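Local coordinates for cysteine synthase (Fusobacterium nucleatum subsp. nucleatum strain ATCC 25586, PDB 5XEN), which probably makes L-cysteine and acetate from O-acetyl-L-serine and hydrogen sulfide, using pyridoxal 5'-phosphate as its cofactor, at residues G61-D66 / K140-N145; I69-S74 / P144-N149; L19-N24 / E31-L36; R43-R48 / L295-G300. All coordinates share one frame; numbering follows the deposited sequence.

Contact 1: residues G61-D66 / K140-N145; sequences GLIDKD and KYFVPN
Lys140 reaches across to the loop after helix 46-59 and puts its ammonium between two aspartates in a surface salt-bridge network. NZ lies 2.6 Å from Asp66 OD1 and 2.8 Å from Asp64 OD2. The two carboxylates receive it differently: Asp64 offers the anti lone pair of OD2, whereas Asp66 OD1 is approached on its syn side, 31° out of the carboxylate plane. A bend at chi3 (-53°) in the otherwise extended lysine chain swings NZ into this gap. The apolar half of the contact is built round Phe142. Ile63 CD1 comes within 3.8 Å of Phe142 CD2, and across the ring Leu62 CD1 sits 3.9 Å from Phe142 CE1, both at a slant to the ring. A water ties the backbones together, donating to Leu62 O (2.7 Å) and to Tyr141 O (2.9 Å). The loop starts at Gly61, whose positive phi closes the preceding helix in a Schellman motif and which is also a calcium-binding residue. Ile63 and Phe142 both rest on Ala57 of helix 46-59, while strand 141-142 runs along strand 68-72 as an outer strand of the four-stranded parallel sheet.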
loop_
_atom_site.group_PDB
_atom_site.type_symbol
_atom_site.label_atom_id
_atom_site.label_comp_id
_atom_site.label_asym_id
_atom_site.label_seq_id
_atom_site.Cartn_x
_atom_site.Cartn_y
_atom_site.Cartn_z
ATOM N N GLY B 61 12.740 -8.813 -28.237
ATOM C CA GLY B 61 12.741 -10.247 -28.503
ATOM C C GLY B 61 13.537 -11.063 -27.509
ATOM O O GLY B 61 13.946 -12.171 -27.813
ATOM N N LEU B 62 13.762 -10.542 -26.307
ATOM C CA LEU B 62 14.590 -11.226 -25.330
ATOM C C LEU B 62 13.812 -12.105 -24.341
ATOM O O LEU B 62 14.414 -12.809 -23.524
ATOM C CB LEU B 62 15.432 -10.211 -24.565
ATOM C CG LEU B 62 16.459 -9.402 -25.383
ATOM C CD1 LEU B 62 17.140 -8.365 -24.495
ATOM C CD2 LEU B 62 17.503 -10.320 -26.061
ATOM N N ILE B 63 12.494 -12.070 -24.409
ATOM C CA ILE B 63 11.653 -12.789 -23.443
ATOM C C ILE B 63 10.557 -13.548 -24.151
ATOM O O ILE B 63 9.651 -12.949 -24.740
ATOM C CB ILE B 63 11.021 -11.819 -22.407
ATOM C CG1 ILE B 63 12.108 -11.123 -21.559
ATOM C CG2 ILE B 63 10.056 -12.558 -21.486
ATOM C CD1 ILE B 63 11.558 -10.068 -20.611
ATOM N N ASP B 64 10.637 -14.874 -24.075
ATOM C CA ASP B 64 9.574 -15.763 -24.511
ATOM C C ASP B 64 8.702 -16.096 -23.302
ATOM O O ASP B 64 9.049 -15.821 -22.156
ATOM C CB ASP B 64 10.134 -17.099 -25.066
ATOM C CG ASP B 64 10.919 -16.939 -26.348
ATOM O OD1 ASP B 64 10.781 -15.887 -27.003
ATOM O OD2 ASP B 64 11.656 -17.892 -26.715
ATOM N N LYS B 65 7.601 -16.770 -23.568
ATOM C CA LYS B 65 6.653 -17.120 -22.504
ATOM C C LYS B 65 7.276 -18.017 -21.473
ATOM O O LYS B 65 6.909 -17.946 -20.312
ATOM C CB LYS B 65 5.365 -17.732 -23.051
ATOM C CG LYS B 65 4.724 -16.910 -24.177
ATOM C CD LYS B 65 3.897 -15.762 -23.661
ATOM C CE LYS B 65 3.321 -14.906 -24.781
ATOM N NZ LYS B 65 2.279 -15.628 -25.563
ATOM N N ASP B 66 8.260 -18.824 -21.862
ATOM C CA ASP B 66 8.959 -19.707 -20.942
ATOM C C ASP B 66 10.390 -19.273 -20.606
ATOM O O ASP B 66 11.176 -20.059 -20.105
ATOM C CB ASP B 66 8.966 -21.166 -21.475
ATOM C CG ASP B 66 9.671 -21.305 -22.809
ATOM O OD1 ASP B 66 9.753 -20.296 -23.544
ATOM O OD2 ASP B 66 10.119 -22.434 -23.122
ATOM N N LYS B 140 16.919 -21.019 -20.679
ATOM C CA LYS B 140 16.527 -19.793 -21.331
ATOM C C LYS B 140 16.192 -18.770 -20.260
ATOM O O LYS B 140 15.329 -19.007 -19.428
ATOM C CB LYS B 140 15.294 -20.027 -22.174
ATOM C CG LYS B 140 15.081 -18.885 -23.137
ATOM C CD LYS B 140 13.697 -18.875 -23.757
ATOM C CE LYS B 140 13.294 -20.175 -24.407
ATOM N NZ LYS B 140 11.923 -20.131 -24.985
ATOM N N TYR B 141 16.916 -17.666 -20.261
ATOM C CA TYR B 141 16.755 -16.690 -19.186
ATOM C C TYR B 141 16.972 -15.277 -19.709
ATOM O O TYR B 141 17.478 -15.055 -20.815
ATOM C CB TYR B 141 17.722 -17.010 -18.052
ATOM C CG TYR B 141 19.168 -16.945 -18.435
ATOM C CD1 TYR B 141 19.816 -15.719 -18.569
ATOM C CD2 TYR B 141 19.893 -18.094 -18.695
ATOM C CE1 TYR B 141 21.139 -15.642 -18.952
ATOM C CE2 TYR B 141 21.226 -18.037 -19.058
ATOM C CZ TYR B 141 21.841 -16.808 -19.175
ATOM O OH TYR B 141 23.147 -16.718 -19.529
ATOM N N PHE B 142 16.523 -14.327 -18.914
ATOM C CA PHE B 142 16.754 -12.928 -19.139
ATOM C C PHE B 142 17.107 -12.346 -17.764
ATOM O O PHE B 142 16.375 -12.567 -16.807
ATOM C CB PHE B 142 15.520 -12.232 -19.689
ATOM C CG PHE B 142 15.674 -10.728 -19.747
ATOM C CD1 PHE B 142 16.595 -10.168 -20.619
ATOM C CD2 PHE B 142 14.956 -9.876 -18.913
ATOM C CE1 PHE B 142 16.792 -8.786 -20.680
ATOM C CE2 PHE B 142 15.148 -8.483 -18.965
ATOM C CZ PHE B 142 16.066 -7.945 -19.841
ATOM N N VAL B 143 18.228 -11.640 -17.691
ATOM C CA VAL B 143 18.647 -10.949 -16.494
ATOM C C VAL B 143 18.431 -9.463 -16.722
ATOM O O VAL B 143 19.116 -8.843 -17.529
ATOM C CB VAL B 143 20.123 -11.223 -16.179
ATOM C CG1 VAL B 143 20.566 -10.499 -14.890
ATOM C CG2 VAL B 143 20.330 -12.736 -16.043
ATOM N N PRO B 144 17.465 -8.873 -16.034
ATOM C CA PRO B 144 17.262 -7.430 -16.256
ATOM C C PRO B 144 18.528 -6.569 -15.953
ATOM O O PRO B 144 18.829 -5.616 -16.690
ATOM C CB PRO B 144 16.091 -7.105 -15.332
ATOM C CG PRO B 144 15.355 -8.412 -15.173
ATOM C CD PRO B 144 16.413 -9.464 -15.190
ATOM N N ASN B 145 19.262 -6.956 -14.919
ATOM C CA ASN B 145 20.459 -6.275 -14.433
ATOM C C ASN B 145 20.245 -4.761 -14.186
ATOM O O ASN B 145 20.750 -3.899 -14.919
ATOM C CB ASN B 145 21.641 -6.501 -15.364
ATOM C CG ASN B 145 22.956 -6.154 -14.692
ATOM O OD1 ASN B 145 22.983 -5.556 -13.598
ATOM N ND2 ASN B 145 24.042 -6.515 -15.331
HETATM O O HOH W 1 17.081 -13.281 -23.079
#

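Contact 2: residues I69-S74 / P144-N149; sequences IIEATS and PNQFTN. With SER (serine), chain N.
Gln146 NE2 grips Ala72 O across the contact at 3.1 Å and, with its other hydrogen, O of the bound serine at 2.9 Å. The latter oxygen also accepts from Ser74 N at 2.9 Å, and Thr73 OG1 lies against it too. This is the substrate-carboxylate site expected of the cysteine synthase family, with Thr73 and Ser74 at the start of the loop that follows strand 68-72. Ala72 O receives the amide in its carbonyl plane, on a lone pair, while OE1 of Gln146 bonds Thr77 OG1; the amide is held at both its nitrogen and its oxygen, which fixes its rotation. Earlier on the strand, Glu71 works as a buried clamp on the 144-149 loop. Its chain leaves with CG anti to the backbone N (chi1 -177°) and bends at chi2, presenting the carboxylate to two successive amides: OE1 takes Asn145 N at 2.8 Å and OE2 takes Gln146 N, also at 2.8 Å, on its syn lone pair. Pro144 packs on Ile69, its CG 3.8 Å from Ile69 CG2. Within the loop, Asn149 ND2 reaches back to Pro144 O at 2.8 Å, with the oxygen close to the plane of the Asn149 amide.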
loop_
_atom_site.group_PDB
_atom_site.type_symbol
_atom_site.label_atom_id
_atom_site.label_comp_id
_atom_site.label_asym_id
_atom_site.label_seq_id
_atom_site.Cartn_x
_atom_site.Cartn_y
_atom_site.Cartn_z
ATOM N N ILE B 69 12.998 -15.261 -15.840
ATOM C CA ILE B 69 13.604 -13.982 -15.462
ATOM C C ILE B 69 14.369 -14.198 -14.159
ATOM O O ILE B 69 13.847 -14.815 -13.223
ATOM C CB ILE B 69 12.544 -12.915 -15.346
ATOM C CG1 ILE B 69 11.830 -12.869 -16.705
ATOM C CG2 ILE B 69 13.188 -11.563 -14.970
ATOM C CD1 ILE B 69 10.651 -11.966 -16.800
ATOM N N ILE B 70 15.604 -13.706 -14.112
ATOM C CA ILE B 70 16.454 -13.877 -12.954
ATOM C C ILE B 70 17.121 -12.526 -12.622
ATOM O O ILE B 70 17.660 -11.885 -13.507
ATOM C CB ILE B 70 17.569 -14.902 -13.182
ATOM C CG1 ILE B 70 17.041 -16.238 -13.725
ATOM C CG2 ILE B 70 18.226 -15.202 -11.828
ATOM C CD1 ILE B 70 18.156 -17.126 -14.248
ATOM N N GLU B 71 17.070 -12.115 -11.357
ATOM C CA GLU B 71 17.569 -10.796 -10.956
ATOM C C GLU B 71 18.119 -10.839 -9.538
ATOM O O GLU B 71 17.586 -11.570 -8.684
ATOM C CB GLU B 71 16.481 -9.739 -11.102
ATOM C CG GLU B 71 16.881 -8.298 -10.794
ATOM C CD GLU B 71 17.807 -7.641 -11.839
ATOM O OE1 GLU B 71 18.442 -8.367 -12.646
ATOM O OE2 GLU B 71 17.898 -6.390 -11.838
ATOM N N ALA B 72 19.221 -10.131 -9.315
ATOM C CA ALA B 72 19.754 -9.903 -7.972
ATOM C C ALA B 72 19.166 -8.586 -7.449
ATOM O O ALA B 72 19.157 -7.593 -8.167
ATOM C CB ALA B 72 21.287 -9.847 -8.008
ATOM N N THR B 73 18.699 -8.569 -6.203
ATOM C CA THR B 73 17.942 -7.443 -5.679
ATOM C C THR B 73 18.076 -7.408 -4.153
ATOM O O THR B 73 18.239 -8.469 -3.514
ATOM C CB THR B 73 16.443 -7.540 -6.065
ATOM O OG1 THR B 73 15.683 -6.506 -5.440
ATOM C CG2 THR B 73 15.838 -8.850 -5.623
ATOM N N SER B 74 17.970 -6.209 -3.577
ATOM C CA SER B 74 17.832 -6.082 -2.134
ATOM C C SER B 74 16.355 -6.215 -1.716
ATOM O O SER B 74 16.052 -6.199 -0.513
ATOM C CB SER B 74 18.441 -4.764 -1.633
ATOM O OG SER B 74 17.775 -3.648 -2.182
ATOM N N PRO B 144 17.465 -8.873 -16.034
ATOM C CA PRO B 144 17.262 -7.430 -16.256
ATOM C C PRO B 144 18.528 -6.569 -15.953
ATOM O O PRO B 144 18.829 -5.616 -16.690
ATOM C CB PRO B 144 16.091 -7.105 -15.332
ATOM C CG PRO B 144 15.355 -8.412 -15.173
ATOM C CD PRO B 144 16.413 -9.464 -15.190
ATOM N N ASN B 145 19.262 -6.956 -14.919
ATOM C CA ASN B 145 20.459 -6.275 -14.433
ATOM C C ASN B 145 20.245 -4.761 -14.186
ATOM O O ASN B 145 20.750 -3.899 -14.919
ATOM C CB ASN B 145 21.641 -6.501 -15.364
ATOM C CG ASN B 145 22.956 -6.154 -14.692
ATOM O OD1 ASN B 145 22.983 -5.556 -13.598
ATOM N ND2 ASN B 145 24.042 -6.515 -15.331
ATOM N N GLN B 146 19.465 -4.468 -13.160
ATOM C CA GLN B 146 19.152 -3.104 -12.764
ATOM C C GLN B 146 20.389 -2.203 -12.495
ATOM O O GLN B 146 20.275 -1.004 -12.542
ATOM C CB GLN B 146 18.279 -3.127 -11.511
ATOM C CG GLN B 146 18.962 -3.736 -10.296
ATOM C CD GLN B 146 18.088 -3.647 -9.048
ATOM O OE1 GLN B 146 17.337 -2.668 -8.863
ATOM N NE2 GLN B 146 18.210 -4.633 -8.165
ATOM N N PHE B 147 21.540 -2.795 -12.185
ATOM C CA PHE B 147 22.762 -2.042 -11.913
ATOM C C PHE B 147 23.366 -1.442 -13.185
ATOM O O PHE B 147 24.114 -0.469 -13.090
ATOM C CB PHE B 147 23.793 -2.936 -11.213
ATOM C CG PHE B 147 23.227 -3.642 -10.008
ATOM C CD1 PHE B 147 23.087 -2.974 -8.809
ATOM C CD2 PHE B 147 22.747 -4.931 -10.117
ATOM C CE1 PHE B 147 22.519 -3.600 -7.706
ATOM C CE2 PHE B 147 22.164 -5.556 -9.022
ATOM C CZ PHE B 147 22.070 -4.883 -7.818
ATOM N N THR B 148 23.030 -2.008 -14.350
ATOM C CA THR B 148 23.599 -1.535 -15.641
ATOM C C THR B 148 22.578 -1.184 -16.699
ATOM O O THR B 148 22.887 -0.485 -17.667
ATOM C CB THR B 148 24.585 -2.563 -16.228
ATOM O OG1 THR B 148 23.864 -3.762 -16.570
ATOM C CG2 THR B 148 25.669 -2.875 -15.227
ATOM N N ASN B 149 21.342 -1.624 -16.521
ATOM C CA ASN B 149 20.315 -1.492 -17.538
ATOM C C ASN B 149 19.809 -0.056 -17.619
ATOM O O ASN B 149 19.263 0.460 -16.658
ATOM C CB ASN B 149 19.156 -2.456 -17.206
ATOM C CG ASN B 149 18.132 -2.610 -18.335
ATOM O OD1 ASN B 149 17.878 -1.680 -19.089
ATOM N ND2 ASN B 149 17.523 -3.813 -18.444
HETATM N N SER N . 17.016 -0.945 -4.013
HETATM C CA SER N . 17.212 -1.785 -5.184
HETATM C C SER N . 16.494 -3.168 -5.090
HETATM O O SER N . 17.065 -4.210 -5.540
HETATM C CB SER N . 18.648 -2.044 -5.371
HETATM O OG SER N . 18.971 -3.050 -4.426
HETATM O OXT SER N . 15.289 -3.101 -4.818
#

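Contact 3: residues L19-N24 / E31-L36; sequences LVKINN and EIYVKL
Strands 19-21 and 31-36 form an antiparallel beta hairpin, their axes 147° apart, with Val20 and Val34 as the hydrogen-bonded pair: Val20 N bonds Val34 O at 2.9 Å and Val34 N returns to Val20 O at 2.8 Å. Leu19 with Lys35 and Lys21 with Tyr33 are the flanking non-hydrogen-bonded pairs. On the face carrying these four residues, Leu19 slants past Tyr33, its CG 3.9 Å from Tyr33 CB, and rests CD1 3.7 Å from Lys35 CB. Lys21 runs fully extended, CB and CD passing the CE2 corner of the Tyr33 ring, and its ammonium forms a salt bridge with Glu31 OE2 whose modelled length is too short to trust. Val20 and Val34 point to the opposite face. Ile22 carries CG1 beside its backbone N (chi1 -63°), and the further turn at chi2 (-68°) brings CD1 to 3.9 Å from Val34 CG2; Phe275 of helix 269-284 covers this pair. Leu19 and Val20 also pair with a strand of the second subunit in a parallel ladder, carrying the sheet across the dimer interface. Toward the turn, Ile22 N bonds Ile32 O, and one water then bridges the chains, donating to Ile22 O at 3.0 Å and accepting from Ile32 N at 2.9 Å.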
loop_
_atom_site.group_PDB
_atom_site.type_symbol
_atom_site.label_atom_id
_atom_site.label_comp_id
_atom_site.label_asym_id
_atom_site.label_seq_id
_atom_site.Cartn_x
_atom_site.Cartn_y
_atom_site.Cartn_z
ATOM N N LEU B 19 2.067 13.404 -4.649
ATOM C CA LEU B 19 3.076 14.231 -4.063
ATOM C C LEU B 19 2.341 14.897 -2.873
ATOM O O LEU B 19 1.254 15.444 -3.056
ATOM C CB LEU B 19 3.541 15.176 -5.188
ATOM C CG LEU B 19 4.755 16.023 -4.984
ATOM C CD1 LEU B 19 5.982 15.189 -4.680
ATOM C CD2 LEU B 19 4.964 16.962 -6.186
ATOM N N VAL B 20 2.818 14.719 -1.642
ATOM C CA VAL B 20 2.129 15.195 -0.467
ATOM C C VAL B 20 2.969 16.308 0.195
ATOM O O VAL B 20 4.182 16.123 0.379
ATOM C CB VAL B 20 1.957 14.028 0.525
ATOM C CG1 VAL B 20 1.064 14.443 1.676
ATOM C CG2 VAL B 20 1.417 12.775 -0.198
ATOM N N LYS B 21 2.333 17.379 0.613
ATOM C CA LYS B 21 3.016 18.448 1.323
ATOM C C LYS B 21 3.197 18.094 2.788
ATOM O O LYS B 21 2.307 17.485 3.383
ATOM C CB LYS B 21 2.244 19.756 1.173
ATOM C CG LYS B 21 2.886 20.930 1.901
ATOM C CD LYS B 21 2.339 22.244 1.371
ATOM C CE LYS B 21 3.166 23.407 1.898
ATOM N NZ LYS B 21 2.591 24.718 1.471
ATOM N N ILE B 22 4.331 18.483 3.376
ATOM C CA ILE B 22 4.584 18.323 4.783
ATOM C C ILE B 22 3.979 19.507 5.573
ATOM O O ILE B 22 4.283 20.665 5.290
ATOM C CB ILE B 22 6.099 18.211 5.054
ATOM C CG1 ILE B 22 6.658 16.947 4.361
ATOM C CG2 ILE B 22 6.410 18.239 6.548
ATOM C CD1 ILE B 22 6.185 15.626 4.956
ATOM N N ASN B 23 3.089 19.194 6.509
ATOM C CA ASN B 23 2.276 20.198 7.212
ATOM C C ASN B 23 2.517 20.400 8.693
ATOM O O ASN B 23 2.185 21.442 9.225
ATOM C CB ASN B 23 0.797 19.805 7.111
ATOM C CG ASN B 23 0.310 19.838 5.698
ATOM O OD1 ASN B 23 0.420 20.866 5.030
ATOM N ND2 ASN B 23 -0.160 18.694 5.205
ATOM N N ASN B 24 2.952 19.369 9.379
ATOM C CA ASN B 24 3.090 19.443 10.815
ATOM C C ASN B 24 4.568 19.579 11.209
ATOM O O ASN B 24 4.875 20.376 12.061
ATOM C CB ASN B 24 2.440 18.252 11.508
ATOM C CG ASN B 24 0.921 18.264 11.408
ATOM O OD1 ASN B 24 0.315 17.252 11.073
ATOM N ND2 ASN B 24 0.306 19.381 11.729
ATOM N N GLU B 31 9.131 24.713 1.505
ATOM C CA GLU B 31 8.064 23.719 1.395
ATOM C C GLU B 31 8.687 22.398 0.999
ATOM O O GLU B 31 9.509 22.351 0.076
ATOM C CB GLU B 31 7.024 24.158 0.360
ATOM C CG GLU B 31 6.381 25.499 0.677
ATOM C CD GLU B 31 5.358 25.896 -0.363
ATOM O OE1 GLU B 31 5.762 26.339 -1.458
ATOM O OE2 GLU B 31 4.152 25.745 -0.092
ATOM N N ILE B 32 8.334 21.338 1.717
ATOM C CA ILE B 32 8.817 20.008 1.386
ATOM C C ILE B 32 7.617 19.172 0.962
ATOM O O ILE B 32 6.604 19.128 1.662
ATOM C CB ILE B 32 9.578 19.339 2.561
ATOM C CG1 ILE B 32 10.768 20.212 3.004
ATOM C CG2 ILE B 32 10.023 17.923 2.167
ATOM C CD1 ILE B 32 11.658 19.591 4.067
ATOM N N TYR B 33 7.756 18.534 -0.186
ATOM C CA TYR B 33 6.785 17.605 -0.740
ATOM C C TYR B 33 7.402 16.222 -0.851
ATOM O O TYR B 33 8.571 16.080 -1.245
ATOM C CB TYR B 33 6.361 18.055 -2.128
ATOM C CG TYR B 33 5.802 19.469 -2.222
ATOM C CD1 TYR B 33 6.644 20.558 -2.400
ATOM C CD2 TYR B 33 4.450 19.707 -2.126
ATOM C CE1 TYR B 33 6.144 21.857 -2.471
ATOM C CE2 TYR B 33 3.932 21.000 -2.194
ATOM C CZ TYR B 33 4.788 22.061 -2.384
ATOM O OH TYR B 33 4.262 23.339 -2.460
ATOM N N VAL B 34 6.638 15.201 -0.501
ATOM C CA VAL B 34 7.122 13.856 -0.562
ATOM C C VAL B 34 6.393 13.108 -1.667
ATOM O O VAL B 34 5.199 13.044 -1.651
ATOM C CB VAL B 34 6.949 13.124 0.787
ATOM C CG1 VAL B 34 7.497 11.704 0.704
ATOM C CG2 VAL B 34 7.703 13.903 1.857
ATOM N N LYS B 35 7.148 12.545 -2.597
ATOM C CA LYS B 35 6.568 11.740 -3.667
ATOM C C LYS B 35 6.435 10.313 -3.190
ATOM O O LYS B 35 7.419 9.666 -2.893
ATOM C CB LYS B 35 7.387 11.801 -4.940
ATOM C CG LYS B 35 6.614 11.131 -6.106
ATOM C CD LYS B 35 6.947 11.722 -7.441
ATOM C CE LYS B 35 6.280 11.000 -8.590
ATOM N NZ LYS B 35 4.855 11.282 -8.659
ATOM N N LEU B 36 5.199 9.865 -3.010
ATOM C CA LEU B 36 4.953 8.616 -2.303
ATOM C C LEU B 36 4.936 7.434 -3.268
ATOM O O LEU B 36 3.882 7.007 -3.719
ATOM C CB LEU B 36 3.642 8.684 -1.499
ATOM C CG LEU B 36 3.569 9.703 -0.364
ATOM C CD1 LEU B 36 2.141 9.751 0.196
ATOM C CD2 LEU B 36 4.560 9.368 0.742
HETATM O O HOH W 2 6.543 21.979 3.917
#

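Contact 4: residues R43-R48 / L295-G300. With SER (serine), chain N.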
loop_
_atom_site.group_PDB
_atom_site.type_symbol
_atom_site.label_atom_id
_atom_site.label_comp_id
_atom_site.label_asym_id
_atom_site.label_seq_id
_atom_site.Cartn_x
_atom_site.Cartn_y
_atom_site.Cartn_z
ATOM N N ARG B 43 4.182 -1.384 -4.116
ATOM C CA ARG B 43 4.570 -0.665 -2.900
ATOM C C ARG B 43 5.981 -0.068 -2.922
ATOM O O ARG B 43 6.496 0.332 -1.876
ATOM C CB ARG B 43 4.385 -1.517 -1.643
ATOM C CG ARG B 43 2.969 -2.045 -1.487
ATOM C CD ARG B 43 2.012 -0.924 -1.233
ATOM N NE ARG B 43 0.648 -1.441 -1.093
ATOM C CZ ARG B 43 -0.398 -1.024 -1.787
ATOM N NH1 ARG B 43 -0.262 -0.051 -2.690
ATOM N NH2 ARG B 43 -1.588 -1.526 -1.530
ATOM N N SER B 44 6.550 0.072 -4.110
ATOM C CA SER B 44 7.821 0.810 -4.280
ATOM C C SER B 44 7.938 1.398 -5.655
ATOM O O SER B 44 7.192 1.011 -6.593
ATOM C CB SER B 44 9.043 -0.032 -3.979
ATOM O OG SER B 44 9.537 -0.733 -5.110
ATOM N N THR B 45 8.888 2.330 -5.773
ATOM C CA THR B 45 9.226 2.931 -7.050
ATOM C C THR B 45 9.732 1.899 -8.069
ATOM O O THR B 45 9.670 2.147 -9.256
ATOM C CB THR B 45 10.273 4.079 -6.906
ATOM O OG1 THR B 45 10.102 5.013 -7.972
ATOM C CG2 THR B 45 11.703 3.570 -6.907
ATOM N N LYS B 46 10.203 0.751 -7.596
ATOM C CA LYS B 46 10.827 -0.224 -8.493
ATOM C C LYS B 46 9.831 -0.853 -9.435
ATOM O O LYS B 46 10.234 -1.454 -10.428
ATOM C CB LYS B 46 11.521 -1.343 -7.723
ATOM C CG LYS B 46 12.497 -0.905 -6.667
ATOM C CD LYS B 46 13.653 -0.126 -7.230
ATOM C CE LYS B 46 14.472 0.445 -6.094
ATOM N NZ LYS B 46 13.612 1.347 -5.322
ATOM N N ASP B 47 8.533 -0.728 -9.147
ATOM C CA ASP B 47 7.484 -1.135 -10.118
ATOM C C ASP B 47 7.762 -0.482 -11.486
ATOM O O ASP B 47 7.551 -1.097 -12.555
ATOM C CB ASP B 47 6.104 -0.658 -9.708
ATOM C CG ASP B 47 5.455 -1.472 -8.610
ATOM O OD1 ASP B 47 6.134 -2.342 -8.011
ATOM O OD2 ASP B 47 4.252 -1.193 -8.308
ATOM N N ARG B 48 8.224 0.775 -11.458
ATOM C CA ARG B 48 8.490 1.496 -12.686
ATOM C C ARG B 48 9.631 0.895 -13.516
ATOM O O ARG B 48 9.537 0.791 -14.743
ATOM C CB ARG B 48 8.844 2.935 -12.372
ATOM C CG ARG B 48 7.757 3.726 -11.683
ATOM C CD ARG B 48 8.283 5.128 -11.414
ATOM N NE ARG B 48 7.417 5.927 -10.606
ATOM C CZ ARG B 48 6.506 6.805 -11.058
ATOM N NH1 ARG B 48 6.313 6.972 -12.361
ATOM N NH2 ARG B 48 5.763 7.481 -10.196
ATOM N N LEU B 295 11.931 12.004 -2.752
ATOM C CA LEU B 295 11.374 10.730 -3.224
ATOM C C LEU B 295 11.294 9.737 -2.072
ATOM O O LEU B 295 12.294 9.460 -1.420
ATOM C CB LEU B 295 12.200 10.166 -4.359
ATOM C CG LEU B 295 11.517 9.059 -5.159
ATOM C CD1 LEU B 295 10.623 9.668 -6.221
ATOM C CD2 LEU B 295 12.539 8.171 -5.846
ATOM N N SER B 296 10.087 9.295 -1.735
ATOM C CA SER B 296 9.906 8.194 -0.794
ATOM C C SER B 296 9.854 6.907 -1.606
ATOM O O SER B 296 8.896 6.685 -2.338
ATOM C CB SER B 296 8.636 8.356 0.032
ATOM O OG SER B 296 8.317 7.162 0.722
ATOM N N THR B 297 10.887 6.079 -1.487
ATOM C CA THR B 297 11.021 4.934 -2.403
ATOM C C THR B 297 10.005 3.822 -2.172
ATOM O O THR B 297 9.489 3.225 -3.139
ATOM C CB THR B 297 12.445 4.400 -2.362
ATOM O OG1 THR B 297 13.300 5.450 -2.782
ATOM C CG2 THR B 297 12.657 3.194 -3.266
ATOM N N ASP B 298 9.708 3.538 -0.906
ATOM C CA ASP B 298 8.730 2.507 -0.594
ATOM C C ASP B 298 7.937 2.803 0.668
ATOM O O ASP B 298 8.244 3.749 1.417
ATOM C CB ASP B 298 9.380 1.106 -0.576
ATOM C CG ASP B 298 10.181 0.793 0.680
ATOM O OD1 ASP B 298 10.498 1.722 1.471
ATOM O OD2 ASP B 298 10.545 -0.390 0.856
ATOM N N SER B 299 6.887 2.015 0.881
ATOM C CA SER B 299 6.095 2.214 2.076
ATOM C C SER B 299 6.674 1.394 3.242
ATOM O O SER B 299 7.522 0.522 3.060
ATOM C CB SER B 299 4.667 1.824 1.813
ATOM O OG SER B 299 4.630 0.421 1.649
ATOM N N GLY B 300 6.245 1.741 4.448
ATOM C CA GLY B 300 6.872 1.254 5.658
ATOM C C GLY B 300 6.378 -0.070 6.178
ATOM O O GLY B 300 6.953 -0.600 7.123
HETATM N N SER N . 17.016 -0.945 -4.013
HETATM C CA SER N . 17.212 -1.785 -5.184
HETATM C C SER N . 16.494 -3.168 -5.090
HETATM O O SER N . 17.065 -4.210 -5.540
HETATM C CB SER N . 18.648 -2.044 -5.371
HETATM O OG SER N . 18.971 -3.050 -4.426
HETATM O OXT SER N . 15.289 -3.101 -4.818
#
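Two backbone hydrogen bonds lash Arg43-Thr45 to Thr297-Ser299. Thr45 N gives to Thr297 O at 2.8 Å, and the longer one runs from Ser299 N to Arg43 O at 3.3 Å; between them Ser44 and Asp298 face each other in a single bridge. Ser44 CA adds a CA-H...O contact to Thr297 O (3.1 Å). In side-chain packing, Thr45 CG2 meets Thr297 CG2 at 3.8 Å, and Ser44 CB lies 3.6 Å from Asp298 CB. As a cap, Ser44 OG, set between backbone N and carbonyl carbon (chi1 89°), accepts from Lys46 N at 3.0 Å. Several polar ends have partners outside the two segments: Arg43 pairs with Glu301 of the second subunit, Ser299 OG with Glu301 of the same chain, Thr45 OG1 with Glu37, and Asp298 OD2 with Tyr303, Lys302 and Asn76. Lys46, modelled in two conformers, is the residue predicted to carry pyridoxal phosphate; the cofactor touches it together with Thr297 and Asp298, and Lys46 CE lies 3.6 Å from N of the bound serine. The contact joins the start of helix 46-59 to the end of strand 291-296, which lies beside strand 31-36 in the sheet.

In the fold
From the N terminus, contact 3 closes first, a short hairpin complete before the others begin. Contact 4 then opens at 43-48 and closes only at 295-300, embracing most of the chain; contacts 1 and 2 are nested inside its loop. Those two open in turn at 61-66 and 69-74 and end on the same stretch, sharing Pro144 and Asn145. Both reach the parallel sheet in which strands 68-72 and 141-142 are neighbours. Contacts 3 and 4 meet on the other sheet, where Lys35 O lies 2.9 Å from Ser296 N, and both reach the second subunit. Contacts 2 and 4 both touch the bound serine, their nearest atoms about 5 Å apart.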